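Local coordinates for bilirubin-inducible fluorescent protein UnaG (Anguilla japonica, PDB 4I3B), which binds unconjugated bilirubin with high affinity inside its beta-barrel and, once loaded, emits green fluorescence on excitation, while the apoprotein stays dark, at residues H15-Y20 and D35-T40; F69-E74 and V90-E95; D81-V86 and Y99-D104. All coordinates share one frame; numbering follows the deposited sequence.

Contact 1 of 3, residues H15-Y20 and D35-T40; sequences HNFGEY and DATTPT. With BLR (3-[5-[(Z)-(4-ethenyl-3-methyl-5-oxidanylidene-pyrrol-2-ylidene)methyl]-2-[[5-[(Z)-(3-ethenyl-4-methyl-5-oxidanylidene-pyrrol-2-ylidene)methyl]-3-(3-hydroxy-3-oxopropyl)-4-methyl-1H-pyrrol-2-yl]methyl]-4-methyl-1H-pyrrol-3-yl]propanoic acid), chain G.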
loop_
_atom_site.group_PDB
_atom_site.type_symbol
_atom_site.label_atom_id
_atom_site.label_comp_id
_atom_site.label_asym_id
_atom_site.label_seq_id
_atom_site.Cartn_x
_atom_site.Cartn_y
_atom_site.Cartn_z
ATOM N N HIS A 15 3.316 4.494 11.735
ATOM C CA HIS A 15 3.977 5.710 12.202
ATOM C C HIS A 15 4.099 6.698 11.062
ATOM O O HIS A 15 4.564 6.359 9.961
ATOM C CB HIS A 15 5.370 5.405 12.767
ATOM C CG HIS A 15 6.072 6.616 13.286
ATOM N ND1 HIS A 15 5.595 7.339 14.354
ATOM C CD2 HIS A 15 7.168 7.285 12.845
ATOM C CE1 HIS A 15 6.389 8.365 14.587
ATOM N NE2 HIS A 15 7.355 8.356 13.685
ATOM N N ASN A 16 3.704 7.932 11.366
ATOM C CA ASN A 16 3.801 9.073 10.493
ATOM C C ASN A 16 2.907 8.965 9.247
ATOM O O ASN A 16 3.137 9.645 8.246
ATOM C CB ASN A 16 5.259 9.356 10.073
ATOM C CG ASN A 16 5.523 10.859 9.858
ATOM O OD1 ASN A 16 5.122 11.709 10.654
ATOM N ND2 ASN A 16 6.183 11.176 8.758
ATOM N N PHE A 17 1.867 8.140 9.319
ATOM C CA PHE A 17 1.075 7.833 8.134
ATOM C C PHE A 17 0.209 9.022 7.694
ATOM O O PHE A 17 0.158 9.355 6.511
ATOM C CB PHE A 17 0.247 6.569 8.364
ATOM C CG PHE A 17 -0.503 6.085 7.129
ATOM C CD1 PHE A 17 0.107 5.981 5.887
ATOM C CD2 PHE A 17 -1.843 5.725 7.239
ATOM C CE1 PHE A 17 -0.603 5.525 4.798
ATOM C CE2 PHE A 17 -2.539 5.255 6.140
ATOM C CZ PHE A 17 -1.921 5.182 4.920
ATOM N N GLY A 18 -0.441 9.691 8.645
ATOM C CA GLY A 18 -1.201 10.865 8.280
ATOM C C GLY A 18 -0.365 11.933 7.628
ATOM O O GLY A 18 -0.830 12.605 6.709
ATOM N N GLU A 19 0.857 12.110 8.122
ATOM C CA GLU A 19 1.778 13.096 7.539
ATOM C C GLU A 19 2.146 12.714 6.096
ATOM O O GLU A 19 2.181 13.566 5.197
ATOM C CB GLU A 19 3.028 13.209 8.415
ATOM C CG GLU A 19 2.751 13.846 9.773
ATOM C CD GLU A 19 2.240 12.906 10.898
ATOM O OE1 GLU A 19 1.868 11.731 10.684
ATOM O OE2 GLU A 19 2.240 13.367 12.067
ATOM N N TYR A 20 2.346 11.417 5.843
ATOM C CA TYR A 20 2.577 10.922 4.490
ATOM C C TYR A 20 1.361 11.214 3.618
ATOM O O TYR A 20 1.487 11.691 2.481
ATOM C CB TYR A 20 2.894 9.418 4.516
ATOM C CG TYR A 20 2.884 8.845 3.129
ATOM C CD1 TYR A 20 3.993 8.948 2.312
ATOM C CD2 TYR A 20 1.737 8.242 2.601
ATOM C CE1 TYR A 20 3.962 8.455 1.025
ATOM C CE2 TYR A 20 1.704 7.756 1.313
ATOM C CZ TYR A 20 2.800 7.854 0.533
ATOM O OH TYR A 20 2.735 7.364 -0.756
ATOM N N ASP A 35 -4.878 7.950 8.980
ATOM C CA ASP A 35 -3.951 7.669 10.064
ATOM C C ASP A 35 -4.552 6.744 11.117
ATOM O O ASP A 35 -3.829 5.936 11.681
ATOM C CB ASP A 35 -3.449 8.941 10.738
ATOM C CG ASP A 35 -2.276 8.692 11.669
ATOM O OD1 ASP A 35 -1.155 8.492 11.161
ATOM O OD2 ASP A 35 -2.462 8.680 12.898
ATOM N N ALA A 36 -5.860 6.841 11.336
ATOM C CA ALA A 36 -6.544 6.067 12.367
ATOM C C ALA A 36 -7.007 4.704 11.902
ATOM O O ALA A 36 -7.483 3.922 12.713
ATOM C CB ALA A 36 -7.755 6.874 12.906
ATOM N N THR A 37 -6.900 4.400 10.610
ATOM C CA THR A 37 -7.424 3.128 10.115
ATOM C C THR A 37 -6.675 1.906 10.640
ATOM O O THR A 37 -5.501 1.977 10.987
ATOM C CB THR A 37 -7.424 3.060 8.563
ATOM O OG1 THR A 37 -6.110 3.309 8.041
ATOM C CG2 THR A 37 -8.407 4.075 7.994
ATOM N N THR A 38 -7.380 0.781 10.659
ATOM C CA THR A 38 -6.776 -0.505 10.960
ATOM C C THR A 38 -7.113 -1.457 9.808
ATOM O O THR A 38 -8.027 -2.271 9.895
ATOM C CB THR A 38 -7.264 -1.039 12.307
ATOM O OG1 THR A 38 -8.692 -1.027 12.309
ATOM C CG2 THR A 38 -6.747 -0.149 13.465
ATOM N N PRO A 39 -6.377 -1.343 8.694
ATOM C CA PRO A 39 -6.692 -2.115 7.488
ATOM C C PRO A 39 -6.439 -3.621 7.583
ATOM O O PRO A 39 -5.621 -4.095 8.366
ATOM C CB PRO A 39 -5.759 -1.496 6.454
ATOM C CG PRO A 39 -4.592 -0.949 7.272
ATOM C CD PRO A 39 -5.307 -0.364 8.453
ATOM N N THR A 40 -7.176 -4.358 6.751
ATOM C CA THR A 40 -6.964 -5.776 6.500
ATOM C C THR A 40 -6.682 -5.898 5.006
ATOM O O THR A 40 -7.352 -5.228 4.187
ATOM C CB THR A 40 -8.213 -6.593 6.848
ATOM O OG1 THR A 40 -8.589 -6.305 8.194
ATOM C CG2 THR A 40 -7.944 -8.070 6.725
HETATM C CHA BLR G . -3.641 0.226 2.268
HETATM N NA BLR G . -2.486 -1.202 0.529
HETATM C C1A BLR G . -3.482 -0.342 0.869
HETATM C C2A BLR G . -4.199 -0.008 -0.269
HETATM C C3A BLR G . -3.594 -0.685 -1.328
HETATM C C4A BLR G . -2.539 -1.423 -0.806
HETATM C CMA BLR G . -4.012 -0.650 -2.767
HETATM C CAA BLR G . -5.395 0.890 -0.327
HETATM C CBA BLR G . -5.081 2.239 -0.842
HETATM C CGA BLR G . -6.268 3.129 -0.938
HETATM O O1A BLR G . -7.281 2.954 -0.201
HETATM O O2A BLR G . -6.217 4.049 -1.833
HETATM C CHB BLR G . -1.660 -2.293 -1.605
HETATM N NB BLR G . -0.634 -3.650 0.167
HETATM C C1B BLR G . -0.821 -3.295 -1.187
HETATM C C2B BLR G . 0.011 -4.109 -1.979
HETATM C C3B BLR G . 0.668 -4.945 -1.260
HETATM C C4B BLR G . 0.387 -4.772 0.225
HETATM C CMB BLR G . 0.068 -3.987 -3.489
HETATM O OB BLR G . 0.760 -5.301 1.213
HETATM C CAB BLR G . 1.626 -5.981 -1.718
HETATM C CBB BLR G . 2.301 -6.831 -0.887
HETATM N NC BLR G . -6.527 4.482 3.470
HETATM C C1C BLR G . -7.841 5.178 3.862
HETATM C C2C BLR G . -7.627 6.526 3.265
HETATM C C3C BLR G . -6.493 6.613 2.659
HETATM C C4C BLR G . -5.763 5.439 2.713
HETATM C CMC BLR G . -8.698 7.559 3.378
HETATM O OC BLR G . -8.729 4.701 4.512
HETATM C CAC BLR G . -5.984 7.782 1.920
HETATM C CBC BLR G . -6.183 9.058 2.331
HETATM C CHD BLR G . -4.543 5.166 2.187
HETATM N ND BLR G . -4.346 2.624 2.422
HETATM C C1D BLR G . -3.887 3.851 2.111
HETATM C C2D BLR G . -2.505 3.676 1.620
HETATM C C3D BLR G . -2.195 2.342 1.669
HETATM C C4D BLR G . -3.374 1.606 2.158
HETATM C CMD BLR G . -1.649 4.822 1.192
HETATM C CAD BLR G . -0.889 1.738 1.228
HETATM C CBD BLR G . -0.005 1.451 2.426
HETATM C CGD BLR G . -0.360 0.151 3.050
HETATM O O1D BLR G . -0.708 0.128 4.244
HETATM O O2D BLR G . -0.278 -0.926 2.413
HETATM O O HOH W 1 0.668 6.608 11.653
HETATM O O HOH W 2 0.725 10.123 12.550
#

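Contact 2 of 3, residues F69-E74 and V90-E95; sequences FKLGEE and VNLVGE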
loop_
_atom_site.group_PDB
_atom_site.type_symbol
_atom_site.label_atom_id
_atom_site.label_comp_id
_atom_site.label_asym_id
_atom_site.label_seq_id
_atom_site.Cartn_x
_atom_site.Cartn_y
_atom_site.Cartn_z
ATOM N N PHE A 69 -2.669 -6.191 -10.731
ATOM C CA PHE A 69 -1.573 -5.812 -11.606
ATOM C C PHE A 69 -0.690 -6.983 -11.989
ATOM O O PHE A 69 -0.688 -8.033 -11.333
ATOM C CB PHE A 69 -0.708 -4.727 -10.942
ATOM C CG PHE A 69 -0.197 -5.118 -9.572
ATOM C CD1 PHE A 69 0.984 -5.854 -9.443
ATOM C CD2 PHE A 69 -0.883 -4.746 -8.421
ATOM C CE1 PHE A 69 1.476 -6.218 -8.168
ATOM C CE2 PHE A 69 -0.403 -5.111 -7.167
ATOM C CZ PHE A 69 0.773 -5.848 -7.047
ATOM N N LYS A 70 0.059 -6.772 -13.059
ATOM C CA LYS A 70 1.116 -7.660 -13.483
ATOM C C LYS A 70 2.451 -6.954 -13.228
ATOM O O LYS A 70 2.611 -5.779 -13.556
ATOM C CB LYS A 70 0.918 -7.981 -14.969
ATOM C CG LYS A 70 2.028 -8.810 -15.589
ATOM C CD LYS A 70 1.625 -9.324 -16.962
ATOM C CE LYS A 70 2.842 -9.726 -17.776
ATOM N NZ LYS A 70 3.620 -10.841 -17.158
ATOM N N LEU A 71 3.422 -7.653 -12.648
ATOM C CA LEU A 71 4.717 -7.036 -12.384
ATOM C C LEU A 71 5.261 -6.407 -13.650
ATOM O O LEU A 71 5.251 -7.029 -14.725
ATOM C CB LEU A 71 5.725 -8.062 -11.861
ATOM C CG LEU A 71 5.350 -8.701 -10.525
ATOM C CD1 LEU A 71 6.358 -9.768 -10.131
ATOM C CD2 LEU A 71 5.261 -7.642 -9.448
ATOM N N GLY A 72 5.755 -5.187 -13.528
ATOM C CA GLY A 72 6.375 -4.492 -14.629
ATOM C C GLY A 72 5.424 -3.769 -15.559
ATOM O O GLY A 72 5.874 -3.077 -16.459
ATOM N N GLU A 73 4.122 -3.950 -15.378
ATOM C CA GLU A 73 3.132 -3.364 -16.273
ATOM C C GLU A 73 2.414 -2.205 -15.596
ATOM O O GLU A 73 1.756 -2.380 -14.575
ATOM C CB GLU A 73 2.113 -4.419 -16.734
ATOM C CG GLU A 73 1.031 -3.886 -17.705
ATOM C CD GLU A 73 -0.084 -4.886 -17.977
ATOM O OE1 GLU A 73 -0.211 -5.321 -19.145
ATOM O OE2 GLU A 73 -0.855 -5.208 -17.041
ATOM N N GLU A 74 2.539 -1.017 -16.161
ATOM C CA GLU A 74 1.871 0.151 -15.620
ATOM C C GLU A 74 0.351 -0.004 -15.681
ATOM O O GLU A 74 -0.212 -0.561 -16.635
ATOM C CB GLU A 74 2.329 1.380 -16.407
ATOM C CG GLU A 74 1.792 2.682 -15.865
ATOM C CD GLU A 74 2.331 3.874 -16.650
ATOM O OE1 GLU A 74 3.411 4.389 -16.280
ATOM O OE2 GLU A 74 1.688 4.290 -17.632
ATOM N N VAL A 90 4.493 -1.953 -10.337
ATOM C CA VAL A 90 5.059 -2.743 -9.268
ATOM C C VAL A 90 6.148 -3.651 -9.828
ATOM O O VAL A 90 5.952 -4.261 -10.868
ATOM C CB VAL A 90 3.975 -3.596 -8.586
ATOM C CG1 VAL A 90 4.527 -4.201 -7.283
ATOM C CG2 VAL A 90 2.719 -2.734 -8.296
ATOM N N ASN A 91 7.277 -3.742 -9.136
ATOM C CA ASN A 91 8.373 -4.610 -9.554
ATOM C C ASN A 91 9.077 -5.161 -8.330
ATOM O O ASN A 91 9.056 -4.565 -7.252
ATOM C CB ASN A 91 9.443 -3.837 -10.312
ATOM C CG ASN A 91 8.969 -3.276 -11.606
ATOM O OD1 ASN A 91 8.989 -3.943 -12.629
ATOM N ND2 ASN A 91 8.585 -1.999 -11.590
ATOM N N LEU A 92 9.760 -6.277 -8.507
ATOM C CA LEU A 92 10.645 -6.802 -7.484
ATOM C C LEU A 92 12.057 -6.186 -7.561
ATOM O O LEU A 92 12.575 -5.939 -8.648
ATOM C CB LEU A 92 10.756 -8.319 -7.649
ATOM C CG LEU A 92 9.464 -9.076 -7.360
ATOM C CD1 LEU A 92 9.420 -10.425 -8.053
ATOM C CD2 LEU A 92 9.352 -9.243 -5.876
ATOM N N VAL A 93 12.667 -5.970 -6.393
ATOM C CA VAL A 93 14.084 -5.633 -6.255
ATOM C C VAL A 93 14.582 -6.608 -5.184
ATOM O O VAL A 93 14.272 -6.444 -3.996
ATOM C CB VAL A 93 14.329 -4.185 -5.734
ATOM C CG1 VAL A 93 15.836 -3.844 -5.731
ATOM C CG2 VAL A 93 13.596 -3.179 -6.553
ATOM N N GLY A 94 15.291 -7.657 -5.592
ATOM C CA GLY A 94 15.642 -8.689 -4.643
ATOM C C GLY A 94 14.388 -9.331 -4.094
ATOM O O GLY A 94 13.523 -9.722 -4.887
ATOM N N GLU A 95 14.288 -9.397 -2.758
ATOM C CA GLU A 95 13.122 -9.909 -2.024
ATOM C C GLU A 95 12.047 -8.855 -1.721
ATOM O O GLU A 95 11.046 -9.155 -1.073
ATOM C CB GLU A 95 13.561 -10.483 -0.670
ATOM C CG GLU A 95 14.528 -11.644 -0.762
ATOM C CD GLU A 95 13.836 -12.971 -0.977
ATOM O OE1 GLU A 95 12.811 -13.245 -0.294
ATOM O OE2 GLU A 95 14.330 -13.747 -1.827
HETATM O O HOH W 3 2.679 -3.295 -12.181
#

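Contact 3 of 3, residues D81-V86 and Y99-D104; sequences DRRKGV and YVQKWD. With BLR (3-[5-[(Z)-(4-ethenyl-3-methyl-5-oxidanylidene-pyrrol-2-ylidene)methyl]-2-[[5-[(Z)-(3-ethenyl-4-methyl-5-oxidanylidene-pyrrol-2-ylidene)methyl]-3-(3-hydroxy-3-oxopropyl)-4-methyl-1H-pyrrol-2-yl]methyl]-4-methyl-1H-pyrrol-3-yl]propanoic acid), chain G.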
loop_
_atom_site.group_PDB
_atom_site.type_symbol
_atom_site.label_atom_id
_atom_site.label_comp_id
_atom_site.label_asym_id
_atom_site.label_seq_id
_atom_site.Cartn_x
_atom_site.Cartn_y
_atom_site.Cartn_z
ATOM N N ASP A 81 -7.141 8.590 -1.582
ATOM C CA ASP A 81 -6.736 9.960 -1.310
ATOM C C ASP A 81 -7.218 10.931 -2.380
ATOM O O ASP A 81 -7.035 12.141 -2.253
ATOM C CB ASP A 81 -5.220 10.037 -1.200
ATOM C CG ASP A 81 -4.555 9.407 -2.381
ATOM O OD1 ASP A 81 -4.687 9.996 -3.463
ATOM O OD2 ASP A 81 -3.955 8.309 -2.257
ATOM N N ARG A 82 -7.821 10.382 -3.432
ATOM C CA ARG A 82 -8.502 11.125 -4.495
ATOM C C ARG A 82 -7.580 11.763 -5.554
ATOM O O ARG A 82 -8.046 12.483 -6.437
ATOM C CB ARG A 82 -9.511 12.119 -3.904
ATOM C CG ARG A 82 -10.632 11.400 -3.095
ATOM C CD ARG A 82 -11.742 12.283 -2.593
ATOM N NE ARG A 82 -12.477 11.623 -1.512
ATOM C CZ ARG A 82 -13.216 12.267 -0.618
ATOM N NH1 ARG A 82 -13.327 13.588 -0.665
ATOM N NH2 ARG A 82 -13.840 11.601 0.332
ATOM N N ARG A 83 -6.289 11.457 -5.519
ATOM C CA ARG A 83 -5.411 11.955 -6.579
ATOM C C ARG A 83 -5.917 11.544 -7.945
ATOM O O ARG A 83 -6.402 10.429 -8.136
ATOM C CB ARG A 83 -3.998 11.421 -6.429
ATOM C CG ARG A 83 -3.118 12.122 -5.390
ATOM C CD ARG A 83 -1.861 11.326 -5.180
ATOM N NE ARG A 83 -2.170 10.022 -4.604
ATOM C CZ ARG A 83 -1.371 8.964 -4.588
ATOM N NH1 ARG A 83 -0.178 8.999 -5.196
ATOM N NH2 ARG A 83 -1.795 7.840 -4.013
ATOM N N LYS A 84 -5.746 12.436 -8.908
ATOM C CA LYS A 84 -6.117 12.176 -10.292
ATOM C C LYS A 84 -4.938 11.848 -11.164
ATOM O O LYS A 84 -3.840 12.373 -10.992
ATOM C CB LYS A 84 -6.817 13.388 -10.881
ATOM C CG LYS A 84 -8.064 13.715 -10.172
ATOM C CD LYS A 84 -8.796 12.456 -9.748
ATOM C CE LYS A 84 -10.047 12.839 -9.027
ATOM N NZ LYS A 84 -10.784 13.869 -9.793
ATOM N N GLY A 85 -5.180 10.980 -12.128
ATOM C CA GLY A 85 -4.168 10.658 -13.103
ATOM C C GLY A 85 -3.051 9.788 -12.589
ATOM O O GLY A 85 -1.936 9.859 -13.091
ATOM N N VAL A 86 -3.336 8.965 -11.592
ATOM C CA VAL A 86 -2.296 8.128 -11.014
ATOM C C VAL A 86 -1.981 6.940 -11.909
ATOM O O VAL A 86 -2.883 6.159 -12.270
ATOM C CB VAL A 86 -2.706 7.638 -9.608
ATOM C CG1 VAL A 86 -1.633 6.741 -9.045
ATOM C CG2 VAL A 86 -2.944 8.836 -8.705
ATOM N N TYR A 99 6.578 -0.471 -5.230
ATOM C CA TYR A 99 5.370 0.046 -5.869
ATOM C C TYR A 99 5.549 1.549 -6.038
ATOM O O TYR A 99 5.816 2.261 -5.052
ATOM C CB TYR A 99 4.203 -0.272 -4.924
ATOM C CG TYR A 99 2.785 -0.106 -5.426
ATOM C CD1 TYR A 99 2.271 1.111 -5.879
ATOM C CD2 TYR A 99 1.929 -1.195 -5.394
ATOM C CE1 TYR A 99 0.890 1.229 -6.276
ATOM C CE2 TYR A 99 0.611 -1.084 -5.781
ATOM C CZ TYR A 99 0.092 0.105 -6.211
ATOM O OH TYR A 99 -1.236 0.160 -6.567
ATOM N N VAL A 100 5.474 2.020 -7.282
ATOM C CA VAL A 100 5.677 3.450 -7.559
ATOM C C VAL A 100 4.435 4.013 -8.217
ATOM O O VAL A 100 3.900 3.429 -9.166
ATOM C CB VAL A 100 6.908 3.703 -8.459
ATOM C CG1 VAL A 100 7.038 5.213 -8.824
ATOM C CG2 VAL A 100 8.159 3.176 -7.777
ATOM N N GLN A 101 3.965 5.148 -7.685
ATOM C CA GLN A 101 2.873 5.913 -8.267
ATOM C C GLN A 101 3.390 7.235 -8.816
ATOM O O GLN A 101 4.177 7.918 -8.136
ATOM C CB GLN A 101 1.818 6.205 -7.200
ATOM C CG GLN A 101 1.070 4.977 -6.705
ATOM C CD GLN A 101 0.212 5.280 -5.504
ATOM O OE1 GLN A 101 0.521 6.191 -4.736
ATOM N NE2 GLN A 101 -0.854 4.520 -5.323
ATOM N N LYS A 102 2.920 7.582 -10.020
ATOM C CA LYS A 102 3.266 8.840 -10.663
ATOM C C LYS A 102 2.002 9.593 -11.018
ATOM O O LYS A 102 1.056 9.009 -11.545
ATOM C CB LYS A 102 4.025 8.570 -11.959
ATOM C CG LYS A 102 5.335 7.830 -11.729
ATOM C CD LYS A 102 6.007 7.449 -13.036
ATOM C CE LYS A 102 7.044 6.352 -12.815
ATOM N NZ LYS A 102 7.473 5.670 -14.091
ATOM N N TRP A 103 1.967 10.896 -10.730
ATOM C CA TRP A 103 0.781 11.694 -10.986
ATOM C C TRP A 103 1.205 13.136 -10.935
ATOM O O TRP A 103 2.041 13.506 -10.118
ATOM C CB TRP A 103 -0.326 11.420 -9.939
ATOM C CG TRP A 103 -0.134 12.154 -8.635
ATOM C CD1 TRP A 103 -0.801 13.260 -8.215
ATOM C CD2 TRP A 103 0.812 11.846 -7.602
ATOM N NE1 TRP A 103 -0.328 13.671 -6.983
ATOM C CE2 TRP A 103 0.676 12.831 -6.601
ATOM C CE3 TRP A 103 1.774 10.854 -7.436
ATOM C CZ2 TRP A 103 1.445 12.828 -5.450
ATOM C CZ3 TRP A 103 2.547 10.859 -6.297
ATOM C CH2 TRP A 103 2.358 11.829 -5.299
ATOM N N ASP A 104 0.687 13.945 -11.851
ATOM C CA ASP A 104 0.950 15.384 -11.830
ATOM C C ASP A 104 2.447 15.720 -11.721
ATOM O O ASP A 104 2.829 16.674 -11.053
ATOM C CB ASP A 104 0.195 16.025 -10.660
ATOM C CG ASP A 104 0.151 17.548 -10.740
ATOM O OD1 ASP A 104 0.133 18.106 -11.866
ATOM O OD2 ASP A 104 0.121 18.181 -9.659
HETATM C CHA BLR G . -3.641 0.226 2.268
HETATM N NA BLR G . -2.486 -1.202 0.529
HETATM C C1A BLR G . -3.482 -0.342 0.869
HETATM C C2A BLR G . -4.199 -0.008 -0.269
HETATM C C3A BLR G . -3.594 -0.685 -1.328
HETATM C C4A BLR G . -2.539 -1.423 -0.806
HETATM C CMA BLR G . -4.012 -0.650 -2.767
HETATM C CAA BLR G . -5.395 0.890 -0.327
HETATM C CBA BLR G . -5.081 2.239 -0.842
HETATM C CGA BLR G . -6.268 3.129 -0.938
HETATM O O1A BLR G . -7.281 2.954 -0.201
HETATM O O2A BLR G . -6.217 4.049 -1.833
HETATM C CHB BLR G . -1.660 -2.293 -1.605
HETATM N NB BLR G . -0.634 -3.650 0.167
HETATM C C1B BLR G . -0.821 -3.295 -1.187
HETATM C C2B BLR G . 0.011 -4.109 -1.979
HETATM C C3B BLR G . 0.668 -4.945 -1.260
HETATM C C4B BLR G . 0.387 -4.772 0.225
HETATM C CMB BLR G . 0.068 -3.987 -3.489
HETATM O OB BLR G . 0.760 -5.301 1.213
HETATM C CAB BLR G . 1.626 -5.981 -1.718
HETATM C CBB BLR G . 2.301 -6.831 -0.887
HETATM N NC BLR G . -6.527 4.482 3.470
HETATM C C1C BLR G . -7.841 5.178 3.862
HETATM C C2C BLR G . -7.627 6.526 3.265
HETATM C C3C BLR G . -6.493 6.613 2.659
HETATM C C4C BLR G . -5.763 5.439 2.713
HETATM C CMC BLR G . -8.698 7.559 3.378
HETATM O OC BLR G . -8.729 4.701 4.512
HETATM C CAC BLR G . -5.984 7.782 1.920
HETATM C CBC BLR G . -6.183 9.058 2.331
HETATM C CHD BLR G . -4.543 5.166 2.187
HETATM N ND BLR G . -4.346 2.624 2.422
HETATM C C1D BLR G . -3.887 3.851 2.111
HETATM C C2D BLR G . -2.505 3.676 1.620
HETATM C C3D BLR G . -2.195 2.342 1.669
HETATM C C4D BLR G . -3.374 1.606 2.158
HETATM C CMD BLR G . -1.649 4.822 1.192
HETATM C CAD BLR G . -0.889 1.738 1.228
HETATM C CBD BLR G . -0.005 1.451 2.426
HETATM C CGD BLR G . -0.360 0.151 3.050
HETATM O O1D BLR G . -0.708 0.128 4.244
HETATM O O2D BLR G . -0.278 -0.926 2.413
HETATM O O HOH W 4 -1.009 13.041 -13.964
#

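Contact 1 of 3, residues H15-Y20 and D35-T40
Gly-18, in the first turn of helix 17-23, and Asp-35, near the end of helix 28-36, bring their CA atoms to 4.6 Å, joining the two helices that follow the first strand of a fatty-acid-binding-protein barrel and cap its mouth. Glycine suits this point, since a CB on residue 18 would press against Asp-35 CB. Asp-35, with CG anti to the backbone N (chi1 -168°), serves the helix start: Gly-18 N donates to Asp-35 OD1 at 2.9 Å, on the anti side of the carboxylate, 25° out of its plane. One water passes the Phe-17 N-H on to the same oxygen, and a second links it to Glu-19 OE1, so that three donors grip OD1 and a water mediates between two carboxylates that probably repel each other. On the inner side Phe-17 and Thr-37 both line the bilirubin pocket. Thr-37 OG1 is held by Gly-34 O and Arg-132, which also makes a cation-pi contact with Phe-17, while Thr-37 CG2 lies 3.6 Å from the bilirubin oxygen OC. Phe-17 meets the pigment with the edge of its ring, CZ standing 3.7 Å from bilirubin C2D.

Contact 2 of 3, residues F69-E74 and V90-E95
Val-90 and Phe-69 form the dense side of this contact, where the end of strand 64-70 and the turn after it meet strand 86-93. Val-90 CG2 sits over the centre of the Phe-69 ring, 3.7 Å from the centroid and 10° off the ring normal, a CH-pi contact made almost straight down onto the face. Val-90 CB adds a second touch, 3.6 Å from Phe-69 CE1. The ring reaches this place because chi1 of 55° puts CG between the backbone N and the carbonyl carbon, and the side chains then cross at about a right angle. Phe-69 also touches bilirubin, so replacing it with an alanine would probably leave Val-90 CG2 without its aromatic partner and open a gap at this end of the pocket.

The outer side is looser and wetter. In one of two modelled conformers of Leu-71, its CD1 meets Leu-92 CD1 at 3.8 Å, the two chains crossing at a slant at the partly exposed margin. A type II turn from Lys-70 to Glu-73 carries Gly-72 past the strand, and Gly-72 N donates to Val-90 O at 2.8 Å, an N-H...O angle of 163°. The same carbonyl receives a CA-H...O contact from Leu-71. Beside it a water donates to Lys-70 O and Glu-73 O and accepts from Val-90 N at 2.9 Å, adding a water-mediated link from the turn to the strand. One direct backbone bond, a bridging water and the inward Phe-69 and Val-90 thus make the join. Strands 64-70 and 75-77 edge the parting characteristic of a fatty-acid-binding-protein barrel, between its fourth and fifth strands; beyond the short 75-77, the turn after 64-70 meets the sixth, 86-93.

Contact 3 of 3, residues D81-V86 and Y99-D104
A bend at chi3 (-65°) in Arg-83 and a chi1 of 81° in Trp-103, which sets the indole between its backbone N and carbonyl carbon, bring the arginine chain over one face of the ring. Arg-83 CD rests on the five-membered ring, 3.4 Å from its centroid, in a CH-pi contact. Farther along, Arg-83 CZ stands 4.5 Å from the centroid of the six-membered ring. The guanidinium is turned nearly perpendicular to the indole (86°), so this cation-pi contact presents an edge, not a flat stack.

The same group is gripped on two more sides. Its NE and NH2 hold Asp-81 side-on, NE reaching Asp-81 OD1 at 2.8 Å and NH2 bonding OD2. Asp-81 OD1 also accepts from Arg-83 N, closing an Asx turn that shapes the loop. End-on, NH1 and NH2 each lie 2.9 Å from Gln-101 OE1, both above the same face of the amide plane. The Tyr-110 hydroxyl is also hydrogen-bonded to that oxygen, and Glu-77 takes the Gln-101 NE2 end. Val-86 CG2 packs against Trp-103 CB at 3.9 Å where the loop enters strand 86-93.

This loop starts at the bilirubin pocket, where Asp-81 touches the pigment's vinyl group, and is fastened to strand 96-103. Asp-81 probably balances the buried arginine's charge, while amide oxygen and indole help stabilise it and fix its rotation.

Overall arrangement
All three contacts belong to one bilirubin-binding barrel and reach its ligand pocket. Contact 3 has the most buried touching residues, its ionic and aromatic cluster pinning a loop to strand 96-103; contacts 1 and 2 each pair a buried inner part with a more exposed outer one. Contact 1 joins the helical lid, about 24 Å between centres from contact 2, and relies on a carboxylate and waters outside and an aromatic edge within. Contact 2, chiefly apolar, bridges the turn after strand 64-70 to strand 86-93, beside the parting of the barrel. Contacts 2 and 3 touch where Val-90 CG2 meets Tyr-99 CD2 at 3.4 Å; contacts 1 and 3 do not touch each other, but both touch the pigment.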